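Local coordinates for ARO (armadillo repeats only protein) (Plasmodium falciparum Santa Lucia, PDB 5EWP) that probably serves as an armadillo-repeat scaffold for protein binding in the translocation and attachment of rhoptries to the apical pole of the parasite, at residues E196-L201 with E241-L246. Residues are numbered along the deposited sequence; the frame is centred on the assembly and turned at random.
Sequences EAIYHL and EASNVL
Ile198 meets three residues of the facing helix: both its branches touch Ala242, CD1 going on to Ser243 and CG2 to Leu246. The longer branch ends at Ile198 CD1, 3.4 Å from Ser243 OG and 4.0 Å from Ala242 CB. That approach to OG is a van der Waals contact of a methyl with the hydroxyl oxygen, whose hydrogen bond is with Leu239 O in its own helix. Ile198 CG2 stands anti to the backbone N (CG1 has chi1 -68°) and comes up against Leu246 CD2 at 4.0 Å; the two side chains slide past each other in opposite directions. The axes of segments 196-201 and 241-246, on helices 192-205 and 237-250, come within 9.9 Å and run roughly parallel, 26° apart, consistent with the stacked helices of an armadillo-type superhelix, here at its C-terminal end. Tyr199 starts out pointing away from the partner helix, but its ring swings back, bringing Tyr199 CE1 obliquely to 4.2 Å from Ala242 CB at the exposed margin. One turn after Ile198, Leu201 is crossed at about a right angle by Leu246, whose CD2 lies 3.9 Å from Leu201 CB. With CG anti to the backbone N (chi1 178°), Leu246 extends toward Leu201, which also packs on Ile172, Leu175 and Val176 of helix 171-177.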
loop_
_atom_site.group_PDB
_atom_site.type_symbol
_atom_site.label_atom_id
_atom_site.label_comp_id
_atom_site.label_asym_id
_atom_site.label_seq_id
_atom_site.Cartn_x
_atom_site.Cartn_y
_atom_site.Cartn_z
ATOM N N GLU A 196 -9.563 -5.405 -7.851
ATOM C CA GLU A 196 -9.054 -5.528 -6.482
ATOM C C GLU A 196 -9.893 -4.691 -5.517
ATOM O O GLU A 196 -10.192 -5.121 -4.401
ATOM C CB GLU A 196 -7.575 -5.128 -6.416
ATOM C CG GLU A 196 -6.667 -6.081 -7.183
ATOM C CD GLU A 196 -5.222 -5.616 -7.255
ATOM O OE1 GLU A 196 -4.892 -4.560 -6.666
ATOM O OE2 GLU A 196 -4.416 -6.306 -7.917
ATOM N N ALA A 197 -10.312 -3.513 -5.970
ATOM C CA ALA A 197 -11.118 -2.635 -5.138
ATOM C C ALA A 197 -12.486 -3.255 -4.816
ATOM O O ALA A 197 -13.017 -3.044 -3.737
ATOM C CB ALA A 197 -11.283 -1.267 -5.817
ATOM N N ILE A 198 -13.051 -4.021 -5.745
ATOM C CA ILE A 198 -14.289 -4.747 -5.472
ATOM C C ILE A 198 -14.068 -5.676 -4.285
ATOM O O ILE A 198 -14.846 -5.694 -3.333
ATOM C CB ILE A 198 -14.750 -5.579 -6.674
ATOM C CG1 ILE A 198 -15.193 -4.667 -7.815
ATOM C CG2 ILE A 198 -15.911 -6.501 -6.272
ATOM C CD1 ILE A 198 -15.456 -5.411 -9.107
ATOM N N TYR A 199 -12.981 -6.432 -4.341
ATOM C CA TYR A 199 -12.664 -7.366 -3.263
ATOM C C TYR A 199 -12.376 -6.645 -1.951
ATOM O O TYR A 199 -12.709 -7.137 -0.876
ATOM C CB TYR A 199 -11.486 -8.245 -3.664
ATOM C CG TYR A 199 -11.769 -9.129 -4.855
ATOM C CD1 TYR A 199 -13.041 -9.658 -5.082
ATOM C CD2 TYR A 199 -10.760 -9.439 -5.757
ATOM C CE1 TYR A 199 -13.289 -10.474 -6.184
ATOM C CE2 TYR A 199 -10.997 -10.246 -6.852
ATOM C CZ TYR A 199 -12.252 -10.759 -7.065
ATOM O OH TYR A 199 -12.447 -11.555 -8.170
ATOM N N HIS A 200 -11.734 -5.481 -2.028
ATOM C CA HIS A 200 -11.480 -4.713 -0.817
ATOM C C HIS A 200 -12.792 -4.278 -0.154
ATOM O O HIS A 200 -12.932 -4.342 1.065
ATOM C CB HIS A 200 -10.611 -3.481 -1.122
ATOM C CG HIS A 200 -9.245 -3.806 -1.650
ATOM N ND1 HIS A 200 -8.604 -5.001 -1.391
ATOM C CD2 HIS A 200 -8.399 -3.087 -2.434
ATOM C CE1 HIS A 200 -7.420 -4.999 -1.981
ATOM N NE2 HIS A 200 -7.274 -3.853 -2.625
ATOM N N LEU A 201 -13.741 -3.813 -0.963
ATOM C CA LEU A 201 -15.027 -3.371 -0.446
ATOM C C LEU A 201 -15.794 -4.519 0.210
ATOM O O LEU A 201 -16.377 -4.348 1.277
ATOM C CB LEU A 201 -15.855 -2.740 -1.568
ATOM C CG LEU A 201 -15.329 -1.374 -2.018
ATOM C CD1 LEU A 201 -15.964 -0.952 -3.347
ATOM C CD2 LEU A 201 -15.569 -0.324 -0.933
ATOM N N GLU A 241 -18.488 -10.375 -13.524
ATOM C CA GLU A 241 -19.091 -11.210 -12.493
ATOM C C GLU A 241 -18.920 -10.650 -11.081
ATOM O O GLU A 241 -19.883 -10.610 -10.319
ATOM C CB GLU A 241 -18.511 -12.634 -12.571
ATOM N N ALA A 242 -17.702 -10.230 -10.738
ATOM C CA ALA A 242 -17.419 -9.701 -9.405
ATOM C C ALA A 242 -18.243 -8.448 -9.140
ATOM O O ALA A 242 -18.798 -8.268 -8.049
ATOM C CB ALA A 242 -15.934 -9.407 -9.245
ATOM N N SER A 243 -18.336 -7.602 -10.163
ATOM C CA SER A 243 -19.109 -6.366 -10.084
ATOM C C SER A 243 -20.575 -6.668 -9.864
ATOM O O SER A 243 -21.229 -6.050 -9.023
ATOM C CB SER A 243 -18.933 -5.536 -11.354
ATOM O OG SER A 243 -17.572 -5.495 -11.750
ATOM N N ASN A 244 -21.084 -7.636 -10.618
ATOM C CA ASN A 244 -22.458 -8.085 -10.451
ATOM C C ASN A 244 -22.724 -8.569 -9.032
ATOM O O ASN A 244 -23.733 -8.204 -8.428
ATOM C CB ASN A 244 -22.788 -9.194 -11.455
ATOM C CG ASN A 244 -24.283 -9.424 -11.599
ATOM O OD1 ASN A 244 -25.080 -8.486 -11.521
ATOM N ND2 ASN A 244 -24.670 -10.677 -11.812
ATOM N N VAL A 245 -21.806 -9.375 -8.503
ATOM C CA VAL A 245 -21.945 -9.942 -7.163
ATOM C C VAL A 245 -22.027 -8.881 -6.062
ATOM O O VAL A 245 -22.920 -8.936 -5.210
ATOM C CB VAL A 245 -20.781 -10.900 -6.842
ATOM C CG1 VAL A 245 -20.807 -11.308 -5.377
ATOM C CG2 VAL A 245 -20.846 -12.129 -7.739
ATOM N N LEU A 246 -21.110 -7.915 -6.076
ATOM C CA LEU A 246 -21.136 -6.870 -5.057
ATOM C C LEU A 246 -22.348 -5.977 -5.248
ATOM O O LEU A 246 -22.957 -5.537 -4.272
ATOM C CB LEU A 246 -19.850 -6.040 -5.081
ATOM C CG LEU A 246 -19.762 -4.870 -4.089
ATOM C CD1 LEU A 246 -20.050 -5.302 -2.659
ATOM C CD2 LEU A 246 -18.393 -4.202 -4.172
#